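Local structure of 11R-lipoxygenase (Gersemia fruticosa, 3VF1) at residues 55-59 with 71-77; 82-86 with 149-153; 118-122 with 133-137. The protein is a calcium-dependent, non-heme iron lipoxygenase that probably inserts both atoms of molecular oxygen into polyunsaturated fatty acids. All blocks are in the same frame, centred on the assembly; numbering follows the deposited sequence.

Interaction 1 of 3, residues 55-59 with 71-77; sequences FSLDK and DTYDQSG
Tyr-73 reaches across from strand 70-77 to the 55-59 segment, and its side chain can be followed outward atom by atom. CB is brushed by CD2 of Leu-57. CG comes closest to that methyl, at 3.6 Å from Leu-57 CD2, with CD1 and CD2 almost as near and CE1 a little farther off; the methyl stands over one face, 15° off the ring normal, which defines a CH-pi contact. Farther out, CE2 and CZ pass Asp-58, and the OH donates a hydrogen bond to Asp-58 O (2.8 Å). The hydroxyl approaches from 59° above the carbonyl plane, so no lone pair is met squarely. The two strands are edge strands of opposite sheets in the PLAT beta sandwich, their axes 9.0 Å apart and nearly antiparallel (170°), so side chains rather than backbone bonds join them. Toward Gly-77, the Phe-55 ring lies over Gln-75, with Phe-55 CE1 3.5 Å from Gln-75 CB; its edge meets Ser-76 O. At the opposite end, Lys-59 NZ forms a salt bridge with Asp-71 OD2 (2.9 Å), on the syn lone pair. Asp-58, whose backbone accepts the tyrosine, is a predicted calcium ligand.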
ATOM      1  N   PHE A  55      33.546 -22.884  10.138  1.00 73.89           N
ATOM      2  CA  PHE A  55      32.936 -23.961  10.908  1.00 72.67           C
ATOM      3  C   PHE A  55      31.878 -24.643  10.052  1.00 78.15           C
ATOM      4  O   PHE A  55      31.501 -24.129   8.999  1.00 76.60           O
ATOM      5  CB  PHE A  55      32.295 -23.422  12.186  1.00 72.30           C
ATOM      6  CG  PHE A  55      33.276 -22.834  13.158  1.00 79.80           C
ATOM      7  CD1 PHE A  55      34.073 -23.653  13.936  1.00 82.14           C
ATOM      8  CD2 PHE A  55      33.395 -21.462  13.300  1.00 77.26           C
ATOM      9  CE1 PHE A  55      34.976 -23.117  14.831  1.00 84.38           C
ATOM     10  CE2 PHE A  55      34.295 -20.921  14.196  1.00 76.33           C
ATOM     11  CZ  PHE A  55      35.086 -21.749  14.963  1.00 80.31           C
ATOM     12  N   SER A  56      31.400 -25.799  10.500  1.00 79.55           N
ATOM     13  CA  SER A  56      30.371 -26.530   9.768  1.00 80.48           C
ATOM     14  C   SER A  56      29.129 -26.745  10.625  1.00 79.65           C
ATOM     15  O   SER A  56      29.133 -27.549  11.558  1.00 78.69           O
ATOM     16  CB  SER A  56      30.915 -27.875   9.280  1.00 81.85           C
ATOM     17  OG  SER A  56      31.808 -27.693   8.194  1.00 80.59           O
ATOM     18  N   LEU A  57      28.070 -26.012  10.300  1.00 76.42           N
ATOM     19  CA  LEU A  57      26.803 -26.126  11.009  1.00 75.48           C
ATOM     20  C   LEU A  57      25.904 -27.143  10.320  1.00 79.25           C
ATOM     21  O   LEU A  57      25.452 -26.924   9.197  1.00 75.96           O
ATOM     22  CB  LEU A  57      26.106 -24.767  11.058  1.00 73.09           C
ATOM     23  CG  LEU A  57      26.934 -23.632  11.662  1.00 68.71           C
ATOM     24  CD1 LEU A  57      26.174 -22.319  11.589  1.00 66.55           C
ATOM     25  CD2 LEU A  57      27.319 -23.952  13.098  1.00 70.82           C
ATOM     26  N   ASP A  58      25.647 -28.255  11.001  1.00 79.64           N
ATOM     27  CA  ASP A  58      24.806 -29.309  10.450  1.00 81.91           C
ATOM     28  C   ASP A  58      23.344 -29.079  10.816  1.00 79.13           C
ATOM     29  O   ASP A  58      22.985 -29.054  11.993  1.00 74.00           O
ATOM     30  CB  ASP A  58      25.260 -30.677  10.960  1.00 87.13           C
ATOM     31  CG  ASP A  58      26.673 -31.018  10.536  1.00 90.72           C
ATOM     32  OD1 ASP A  58      27.107 -30.539   9.465  1.00 89.63           O
ATOM     33  OD2 ASP A  58      27.352 -31.764  11.272  1.00 93.68           O
ATOM     34  N   LYS A  59      22.506 -28.909   9.799  1.00 76.48           N
ATOM     35  CA  LYS A  59      21.077 -28.719  10.004  1.00 75.50           C
ATOM     36  C   LYS A  59      20.291 -29.677   9.121  1.00 79.16           C
ATOM     37  O   LYS A  59      20.460 -29.691   7.900  1.00 78.80           O
ATOM     38  CB  LYS A  59      20.680 -27.275   9.695  1.00 74.54           C
ATOM     39  CG  LYS A  59      19.191 -26.993   9.840  1.00 69.68           C
ATOM     40  CD  LYS A  59      18.698 -27.275  11.252  1.00 67.64           C
ATOM     41  CE  LYS A  59      17.226 -26.921  11.402  1.00 64.09           C
ATOM     42  NZ  LYS A  59      16.692 -27.274  12.746  1.00 59.15           N
ATOM     43  N   ASP A  71      19.091 -24.295  17.164  1.00 57.95           N
ATOM     44  CA  ASP A  71      20.199 -25.237  17.138  1.00 58.74           C
ATOM     45  C   ASP A  71      21.434 -24.572  17.730  1.00 60.97           C
ATOM     46  O   ASP A  71      21.885 -23.538  17.239  1.00 60.60           O
ATOM     47  CB  ASP A  71      20.491 -25.697  15.710  1.00 58.55           C
ATOM     48  CG  ASP A  71      19.322 -26.424  15.080  1.00 64.18           C
ATOM     49  OD1 ASP A  71      19.156 -27.633  15.351  1.00 69.91           O
ATOM     50  OD2 ASP A  71      18.572 -25.790  14.309  1.00 65.17           O
ATOM     51  N   THR A  72      21.975 -25.165  18.789  1.00 61.79           N
ATOM     52  CA  THR A  72      23.144 -24.609  19.460  1.00 60.15           C
ATOM     53  C   THR A  72      24.390 -25.422  19.130  1.00 66.69           C
ATOM     54  O   THR A  72      24.356 -26.652  19.114  1.00 68.95           O
ATOM     55  CB  THR A  72      22.943 -24.563  20.985  1.00 66.17           C
ATOM     56  OG1 THR A  72      21.877 -23.658  21.301  1.00 66.34           O
ATOM     57  CG2 THR A  72      24.214 -24.105  21.684  1.00 66.66           C
ATOM     58  N   TYR A  73      25.490 -24.722  18.868  1.00 67.57           N
ATOM     59  CA  TYR A  73      26.742 -25.365  18.489  1.00 70.30           C
ATOM     60  C   TYR A  73      27.898 -24.851  19.339  1.00 75.44           C
ATOM     61  O   TYR A  73      28.074 -23.643  19.493  1.00 75.38           O
ATOM     62  CB  TYR A  73      27.049 -25.097  17.014  1.00 68.94           C
ATOM     63  CG  TYR A  73      25.953 -25.515  16.060  1.00 69.71           C
ATOM     64  CD1 TYR A  73      24.838 -24.712  15.860  1.00 67.94           C
ATOM     65  CD2 TYR A  73      26.038 -26.705  15.348  1.00 70.74           C
ATOM     66  CE1 TYR A  73      23.835 -25.085  14.984  1.00 66.25           C
ATOM     67  CE2 TYR A  73      25.041 -27.088  14.470  1.00 70.11           C
ATOM     68  CZ  TYR A  73      23.941 -26.274  14.293  1.00 67.70           C
ATOM     69  OH  TYR A  73      22.944 -26.646  13.420  1.00 70.22           O
ATOM     70  N   ASP A  74      28.682 -25.773  19.890  1.00 77.24           N
ATOM     71  CA  ASP A  74      29.913 -25.417  20.585  1.00 74.80           C
ATOM     72  C   ASP A  74      31.077 -25.546  19.613  1.00 75.81           C
ATOM     73  O   ASP A  74      31.164 -26.523  18.870  1.00 78.25           O
ATOM     74  CB  ASP A  74      30.130 -26.327  21.795  1.00 77.12           C
ATOM     75  CG  ASP A  74      29.088 -26.116  22.878  1.00 81.46           C
ATOM     76  OD1 ASP A  74      28.666 -24.958  23.081  1.00 78.40           O
ATOM     77  OD2 ASP A  74      28.693 -27.107  23.528  1.00 81.42           O
ATOM     78  N   GLN A  75      31.969 -24.560  19.612  1.00 77.30           N
ATOM     79  CA  GLN A  75      33.057 -24.531  18.640  1.00 78.96           C
ATOM     80  C   GLN A  75      34.356 -23.984  19.222  1.00 81.14           C
ATOM     81  O   GLN A  75      34.388 -23.480  20.344  1.00 77.11           O
ATOM     82  CB  GLN A  75      32.651 -23.694  17.425  1.00 76.22           C
ATOM     83  CG  GLN A  75      31.442 -24.223  16.670  1.00 78.62           C
ATOM     84  CD  GLN A  75      31.716 -25.541  15.973  1.00 79.15           C
ATOM     85  OE1 GLN A  75      32.722 -26.199  16.237  1.00 80.64           O
ATOM     86  NE2 GLN A  75      30.822 -25.930  15.071  1.00 79.94           N
ATOM     87  N   SER A  76      35.427 -24.092  18.439  1.00 82.27           N
ATOM     88  CA  SER A  76      36.735 -23.592  18.842  1.00 82.07           C
ATOM     89  C   SER A  76      37.558 -23.192  17.621  1.00 77.51           C
ATOM     90  O   SER A  76      37.593 -23.914  16.625  1.00 74.40           O
ATOM     91  CB  SER A  76      37.485 -24.653  19.648  1.00 85.09           C
ATOM     92  OG  SER A  76      38.785 -24.204  19.993  1.00 83.13           O
ATOM     93  N   GLY A  77      38.226 -22.044  17.702  1.00 74.20           N
ATOM     94  CA  GLY A  77      39.027 -21.556  16.594  1.00 72.31           C
ATOM     95  C   GLY A  77      39.833 -20.317  16.939  1.00 73.50           C
ATOM     96  O   GLY A  77      39.910 -19.918  18.099  1.00 75.70           O
TER

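Interaction 2 of 3, residues 82-86 with 149-153; sequences EIAMI and TIAEQ
Met-85 CE lies 3.5 Å from Ile-150 CD1, the closest approach between segments 82-86 and 149-153. The two side chains come in from opposing backbones and overlap at their ends, terminal methyl against terminal methyl. The same CE is 3.8 Å from Thr-149 O and comes almost as near to the threonine hydroxyl oxygen, while the sulfur sits against the aliphatic part of Gln-153, with Met-85 SD 3.8 Å from Gln-153 CG. Ala-84 adds a second apolar touch, its CB 4.0 Å from Ile-150 CD1. Ile-150 CD1 is therefore shared by two consecutive strand residues.

That sharing has a backbone cause. The two residues sit together opposite Thr-45 of the adjacent strand 40-46, a classic beta bulge, and both side chains start out toward the helix instead of alternating across the sheet. Met-85 CG lies between the backbone N and the carbonyl carbon (chi1 67°); the chain then extends to the sulfur and bends at chi3 (68°), which turns CE to Ile-150. An alanine in place of Met-85 would remove the sulfur and terminal methyl, and is likely to leave Ile-150 CD1 and the Gln-153 methylenes without their main partner from this strand.

The segments run at 26° to one another with 9.7 Å between axes. Ile-83 and Ile-86 turn to Phe-121 in the interior of the PLAT sandwich while Ala-84 and Met-85 turn to the helix, which places helix 148-164 on the outer side of this sheet. Farther out, Tyr-134 of strand 130-134 touches both Met-85 and Gln-153, and Thr-149 leans on Thr-45.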
ATOM      1  N   GLU A  82      36.091  -8.896  19.227  1.00 73.52           N
ATOM      2  CA  GLU A  82      34.680  -8.561  19.052  1.00 72.01           C
ATOM      3  C   GLU A  82      34.234  -8.904  17.639  1.00 66.61           C
ATOM      4  O   GLU A  82      34.838  -8.456  16.665  1.00 64.86           O
ATOM      5  CB  GLU A  82      34.430  -7.077  19.323  1.00 69.56           C
ATOM      6  CG  GLU A  82      34.548  -6.682  20.785  1.00 78.25           C
ATOM      7  CD  GLU A  82      33.737  -5.445  21.120  1.00 88.45           C
ATOM      8  OE1 GLU A  82      33.750  -4.488  20.316  1.00 89.01           O
ATOM      9  OE2 GLU A  82      33.082  -5.433  22.184  1.00 88.64           O
ATOM     10  N   ILE A  83      33.171  -9.694  17.530  1.00 61.68           N
ATOM     11  CA  ILE A  83      32.680 -10.130  16.230  1.00 61.43           C
ATOM     12  C   ILE A  83      31.847  -9.022  15.595  1.00 59.17           C
ATOM     13  O   ILE A  83      30.820  -8.613  16.139  1.00 57.21           O
ATOM     14  CB  ILE A  83      31.821 -11.404  16.336  1.00 57.64           C
ATOM     15  CG1 ILE A  83      32.490 -12.431  17.254  1.00 59.59           C
ATOM     16  CG2 ILE A  83      31.596 -11.997  14.951  1.00 52.76           C
ATOM     17  CD1 ILE A  83      31.641 -13.650  17.527  1.00 62.31           C
ATOM     18  N   ALA A  84      32.300  -8.537  14.444  1.00 52.52           N
ATOM     19  CA  ALA A  84      31.616  -7.453  13.750  1.00 52.33           C
ATOM     20  C   ALA A  84      30.612  -8.000  12.741  1.00 52.62           C
ATOM     21  O   ALA A  84      29.586  -7.376  12.477  1.00 53.26           O
ATOM     22  CB  ALA A  84      32.627  -6.560  13.056  1.00 52.86           C
ATOM     23  N   MET A  85      30.913  -9.168  12.182  1.00 51.64           N
ATOM     24  CA  MET A  85      30.048  -9.779  11.183  1.00 51.11           C
ATOM     25  C   MET A  85      30.339 -11.268  11.043  1.00 52.10           C
ATOM     26  O   MET A  85      31.358 -11.762  11.523  1.00 57.70           O
ATOM     27  CB  MET A  85      30.242  -9.090   9.833  1.00 48.11           C
ATOM     28  CG  MET A  85      31.609  -9.314   9.215  1.00 49.74           C
ATOM     29  SD  MET A  85      31.876  -8.326   7.731  1.00 61.95           S
ATOM     30  CE  MET A  85      31.937  -6.681   8.431  1.00 56.26           C
ATOM     31  N   ILE A  86      29.429 -11.977  10.382  1.00 49.28           N
ATOM     32  CA  ILE A  86      29.597 -13.398  10.116  1.00 50.11           C
ATOM     33  C   ILE A  86      29.335 -13.661   8.643  1.00 52.47           C
ATOM     34  O   ILE A  86      28.642 -12.889   7.983  1.00 55.81           O
ATOM     35  CB  ILE A  86      28.622 -14.251  10.951  1.00 51.65           C
ATOM     36  CG1 ILE A  86      27.185 -14.054  10.460  1.00 52.92           C
ATOM     37  CG2 ILE A  86      28.744 -13.901  12.428  1.00 48.38           C
ATOM     38  CD1 ILE A  86      26.151 -14.855  11.228  1.00 52.40           C
ATOM     39  N   THR A 149      37.158  -3.091   8.092  1.00 49.89           N
ATOM     40  CA  THR A 149      36.479  -4.333   7.734  1.00 54.62           C
ATOM     41  C   THR A 149      35.015  -4.082   7.374  1.00 53.88           C
ATOM     42  O   THR A 149      34.495  -4.663   6.419  1.00 51.78           O
ATOM     43  CB  THR A 149      36.568  -5.384   8.865  1.00 57.79           C
ATOM     44  OG1 THR A 149      35.871  -6.573   8.469  1.00 64.01           O
ATOM     45  CG2 THR A 149      35.967  -4.856  10.159  1.00 55.32           C
ATOM     46  N   ILE A 150      34.358  -3.211   8.135  1.00 55.32           N
ATOM     47  CA  ILE A 150      32.976  -2.835   7.854  1.00 46.60           C
ATOM     48  C   ILE A 150      32.904  -2.051   6.549  1.00 45.61           C
ATOM     49  O   ILE A 150      32.108  -2.363   5.664  1.00 44.61           O
ATOM     50  CB  ILE A 150      32.392  -1.950   8.973  1.00 45.32           C
ATOM     51  CG1 ILE A 150      32.398  -2.691  10.312  1.00 45.82           C
ATOM     52  CG2 ILE A 150      30.977  -1.510   8.621  1.00 46.17           C
ATOM     53  CD1 ILE A 150      31.408  -3.827  10.392  1.00 53.76           C
ATOM     54  N   ALA A 151      33.752  -1.032   6.442  1.00 44.10           N
ATOM     55  CA  ALA A 151      33.737  -0.118   5.307  1.00 45.57           C
ATOM     56  C   ALA A 151      33.971  -0.835   3.978  1.00 47.99           C
ATOM     57  O   ALA A 151      33.417  -0.444   2.950  1.00 51.98           O
ATOM     58  CB  ALA A 151      34.779   0.972   5.506  1.00 43.77           C
ATOM     59  N   GLU A 152      34.793  -1.877   3.998  1.00 48.76           N
ATOM     60  CA  GLU A 152      35.098  -2.620   2.779  1.00 51.87           C
ATOM     61  C   GLU A 152      33.972  -3.583   2.425  1.00 48.36           C
ATOM     62  O   GLU A 152      33.717  -3.845   1.250  1.00 47.05           O
ATOM     63  CB  GLU A 152      36.415  -3.385   2.929  1.00 59.52           C
ATOM     64  CG  GLU A 152      37.648  -2.494   2.929  1.00 69.87           C
ATOM     65  CD  GLU A 152      38.943  -3.284   2.955  1.00 76.71           C
ATOM     66  OE1 GLU A 152      38.884  -4.526   3.085  1.00 74.98           O
ATOM     67  OE2 GLU A 152      40.020  -2.660   2.842  1.00 81.01           O
ATOM     68  N   GLN A 153      33.299  -4.105   3.444  1.00 47.03           N
ATOM     69  CA  GLN A 153      32.219  -5.059   3.233  1.00 47.83           C
ATOM     70  C   GLN A 153      30.975  -4.382   2.661  1.00 48.34           C
ATOM     71  O   GLN A 153      30.424  -4.829   1.655  1.00 46.73           O
ATOM     72  CB  GLN A 153      31.871  -5.766   4.545  1.00 47.90           C
ATOM     73  CG  GLN A 153      30.775  -6.812   4.405  1.00 52.92           C
ATOM     74  CD  GLN A 153      31.081  -7.834   3.328  1.00 56.08           C
ATOM     75  OE1 GLN A 153      30.278  -8.054   2.422  1.00 56.12           O
ATOM     76  NE2 GLN A 153      32.245  -8.467   3.423  1.00 58.99           N
TER

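Interaction 3 of 3, residues 118-122 with 133-137; sequences KYIFP and VYEGK
Phe-121 presents its ring to Glu-135 and the preceding backbone in two different ways. Over one face, offset toward the rim, stands Glu-135 CG, 4.2 Å above the ring plane. At the edge, close to the plane, lies a peptide oxygen: Phe-121 CD2 is 3.3 Å from Tyr-134 O. The ring is thus bounded by an aliphatic group above and a carbonyl beside it.

Glu-135 reaches this place with CG trans to its backbone N and a bend at chi2. Its CG lies 3.5 Å from Ile-120 O, with the Phe-121 face and, more loosely, the Tyr-119 edge alongside. Beyond the bend, Glu-135 OE1 accepts a hydrogen bond from Lys-137 N (2.9 Å), which approaches 45° out of the carboxylate plane; this bond ties the acid back to its own turn.

Gly-136 N donates to Ile-120 O (3.1 Å, 155° at the hydrogen), the donor slightly tilted from the carbonyl plane. Next to this bond Pro-122 CD sits 3.7 Å from Gly-136 N. At the other end Val-133 CG1 reaches both Phe-121 CB and Pro-122 O (3.4 Å from CG1). Tyr-134 points the other way, to helix 148-164, where its hydroxyl bonds Glu-157.

The touching parts run 106° apart, and strands 116-124 and 130-134 are edge strands of different sheets: one flank of the PLAT beta sandwich, where a chain leaving one sheet crosses the end strand of the other.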
ATOM      1  N   LYS A 118      27.537 -11.778  24.298  1.00 76.16           N
ATOM      2  CA  LYS A 118      26.721 -12.271  23.195  1.00 68.65           C
ATOM      3  C   LYS A 118      26.707 -11.283  22.035  1.00 62.83           C
ATOM      4  O   LYS A 118      26.571 -10.076  22.233  1.00 59.87           O
ATOM      5  CB  LYS A 118      25.289 -12.530  23.665  1.00 68.51           C
ATOM      6  CG  LYS A 118      25.168 -13.629  24.706  1.00 77.27           C
ATOM      7  CD  LYS A 118      23.731 -13.791  25.172  1.00 74.37           C
ATOM      8  CE  LYS A 118      23.603 -14.896  26.206  1.00 75.33           C
ATOM      9  NZ  LYS A 118      22.213 -15.025  26.723  1.00 83.35           N
ATOM     10  N   TYR A 119      26.847 -11.806  20.822  1.00 59.42           N
ATOM     11  CA  TYR A 119      26.800 -10.987  19.618  1.00 57.11           C
ATOM     12  C   TYR A 119      25.626 -11.416  18.745  1.00 58.48           C
ATOM     13  O   TYR A 119      25.675 -12.463  18.096  1.00 55.97           O
ATOM     14  CB  TYR A 119      28.113 -11.110  18.842  1.00 58.48           C
ATOM     15  CG  TYR A 119      29.310 -10.581  19.602  1.00 66.01           C
ATOM     16  CD1 TYR A 119      29.824 -11.270  20.693  1.00 70.69           C
ATOM     17  CD2 TYR A 119      29.926  -9.394  19.228  1.00 68.88           C
ATOM     18  CE1 TYR A 119      30.914 -10.791  21.392  1.00 72.66           C
ATOM     19  CE2 TYR A 119      31.018  -8.906  19.922  1.00 71.62           C
ATOM     20  CZ  TYR A 119      31.508  -9.610  21.001  1.00 74.89           C
ATOM     21  OH  TYR A 119      32.594  -9.133  21.698  1.00 75.79           O
ATOM     22  N   ILE A 120      24.573 -10.605  18.736  1.00 55.55           N
ATOM     23  CA  ILE A 120      23.364 -10.925  17.987  1.00 47.48           C
ATOM     24  C   ILE A 120      23.505 -10.483  16.534  1.00 46.18           C
ATOM     25  O   ILE A 120      23.969  -9.378  16.255  1.00 46.15           O
ATOM     26  CB  ILE A 120      22.123 -10.236  18.589  1.00 49.00           C
ATOM     27  CG1 ILE A 120      22.091 -10.401  20.112  1.00 48.03           C
ATOM     28  CG2 ILE A 120      20.852 -10.798  17.968  1.00 53.71           C
ATOM     29  CD1 ILE A 120      21.922 -11.828  20.574  1.00 55.19           C
ATOM     30  N   PHE A 121      23.098 -11.351  15.615  1.00 45.37           N
ATOM     31  CA  PHE A 121      23.178 -11.049  14.191  1.00 48.77           C
ATOM     32  C   PHE A 121      21.810 -11.189  13.528  1.00 49.06           C
ATOM     33  O   PHE A 121      21.453 -12.269  13.056  1.00 46.15           O
ATOM     34  CB  PHE A 121      24.192 -11.972  13.514  1.00 47.74           C
ATOM     35  CG  PHE A 121      25.590 -11.812  14.033  1.00 45.98           C
ATOM     36  CD1 PHE A 121      26.014 -12.514  15.147  1.00 49.95           C
ATOM     37  CD2 PHE A 121      26.480 -10.953  13.412  1.00 47.58           C
ATOM     38  CE1 PHE A 121      27.298 -12.366  15.629  1.00 47.88           C
ATOM     39  CE2 PHE A 121      27.764 -10.801  13.892  1.00 48.49           C
ATOM     40  CZ  PHE A 121      28.172 -11.509  15.001  1.00 48.50           C
ATOM     41  N   PRO A 122      21.038 -10.090  13.492  1.00 49.13           N
ATOM     42  CA  PRO A 122      19.710 -10.093  12.868  1.00 42.83           C
ATOM     43  C   PRO A 122      19.820 -10.376  11.375  1.00 43.48           C
ATOM     44  O   PRO A 122      20.481  -9.622  10.661  1.00 48.60           O
ATOM     45  CB  PRO A 122      19.197  -8.667  13.114  1.00 45.03           C
ATOM     46  CG  PRO A 122      20.066  -8.111  14.200  1.00 46.55           C
ATOM     47  CD  PRO A 122      21.394  -8.762  14.018  1.00 44.01           C
ATOM     48  N   VAL A 133      26.364 -11.269   7.251  1.00 50.52           N
ATOM     49  CA  VAL A 133      25.464 -10.597   8.180  1.00 46.83           C
ATOM     50  C   VAL A 133      26.240  -9.786   9.213  1.00 44.78           C
ATOM     51  O   VAL A 133      27.081 -10.324   9.929  1.00 45.72           O
ATOM     52  CB  VAL A 133      24.579 -11.619   8.919  1.00 46.63           C
ATOM     53  CG1 VAL A 133      23.555 -10.906   9.792  1.00 47.03           C
ATOM     54  CG2 VAL A 133      23.890 -12.543   7.926  1.00 46.85           C
ATOM     55  N   TYR A 134      25.950  -8.491   9.288  1.00 42.49           N
ATOM     56  CA  TYR A 134      26.586  -7.622  10.272  1.00 40.09           C
ATOM     57  C   TYR A 134      26.003  -7.870  11.653  1.00 43.05           C
ATOM     58  O   TYR A 134      24.977  -8.534  11.795  1.00 46.36           O
ATOM     59  CB  TYR A 134      26.374  -6.150   9.920  1.00 41.41           C
ATOM     60  CG  TYR A 134      26.844  -5.753   8.542  1.00 42.31           C
ATOM     61  CD1 TYR A 134      28.145  -5.321   8.327  1.00 48.35           C
ATOM     62  CD2 TYR A 134      25.981  -5.790   7.458  1.00 42.66           C
ATOM     63  CE1 TYR A 134      28.573  -4.947   7.070  1.00 43.22           C
ATOM     64  CE2 TYR A 134      26.399  -5.421   6.203  1.00 43.60           C
ATOM     65  CZ  TYR A 134      27.694  -5.002   6.013  1.00 43.26           C
ATOM     66  OH  TYR A 134      28.094  -4.634   4.752  1.00 47.05           O
ATOM     67  N   GLU A 135      26.659  -7.322  12.670  1.00 45.31           N
ATOM     68  CA  GLU A 135      26.131  -7.354  14.027  1.00 45.63           C
ATOM     69  C   GLU A 135      25.059  -6.273  14.154  1.00 44.61           C
ATOM     70  O   GLU A 135      25.098  -5.269  13.443  1.00 44.69           O
ATOM     71  CB  GLU A 135      27.259  -7.138  15.037  1.00 43.19           C
ATOM     72  CG  GLU A 135      26.941  -7.598  16.452  1.00 45.52           C
ATOM     73  CD  GLU A 135      26.183  -6.559  17.258  1.00 51.65           C
ATOM     74  OE1 GLU A 135      26.226  -5.367  16.888  1.00 50.52           O
ATOM     75  OE2 GLU A 135      25.545  -6.935  18.266  1.00 52.56           O
ATOM     76  N   GLY A 136      24.105  -6.486  15.057  1.00 45.91           N
ATOM     77  CA  GLY A 136      22.940  -5.621  15.184  1.00 45.62           C
ATOM     78  C   GLY A 136      23.203  -4.134  15.022  1.00 44.62           C
ATOM     79  O   GLY A 136      22.507  -3.456  14.265  1.00 44.29           O
ATOM     80  N   LYS A 137      24.202  -3.629  15.740  1.00 43.92           N
ATOM     81  CA  LYS A 137      24.537  -2.205  15.732  1.00 42.43           C
ATOM     82  C   LYS A 137      24.451  -1.596  14.331  1.00 40.42           C
ATOM     83  O   LYS A 137      25.035  -2.116  13.380  1.00 39.85           O
ATOM     84  CB  LYS A 137      25.948  -2.009  16.295  1.00 47.39           C
ATOM     85  CG  LYS A 137      26.281  -0.587  16.711  1.00 52.01           C
ATOM     86  CD  LYS A 137      27.750  -0.469  17.099  1.00 59.37           C
ATOM     87  CE  LYS A 137      28.098   0.922  17.613  1.00 62.72           C
ATOM     88  NZ  LYS A 137      27.575   1.170  18.988  1.00 66.37           N
TER

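How the interactions relate
Interactions 1 and 3 lie within the PLAT domain, and interaction 2 joins one of its strands to helix 148-164, outside the sandwich. Interactions 1 and 3 each join edge strands of the two sheets, one pair at either flank, with centres about 17 Å apart and nearest atoms about 10 Å apart. Interaction 2 touches interaction 3 directly, centres about 10 Å apart: Ile-86 O to Val-133 N and Ala-84 O to Glu-135 N, both 2.9 Å, are probable backbone hydrogen bonds. Interactions 1 and 2 do not touch. The predicted calcium site reaches interaction 1 through Asp-58; the catalytic iron, bound by His-392 among others, belongs to none of them.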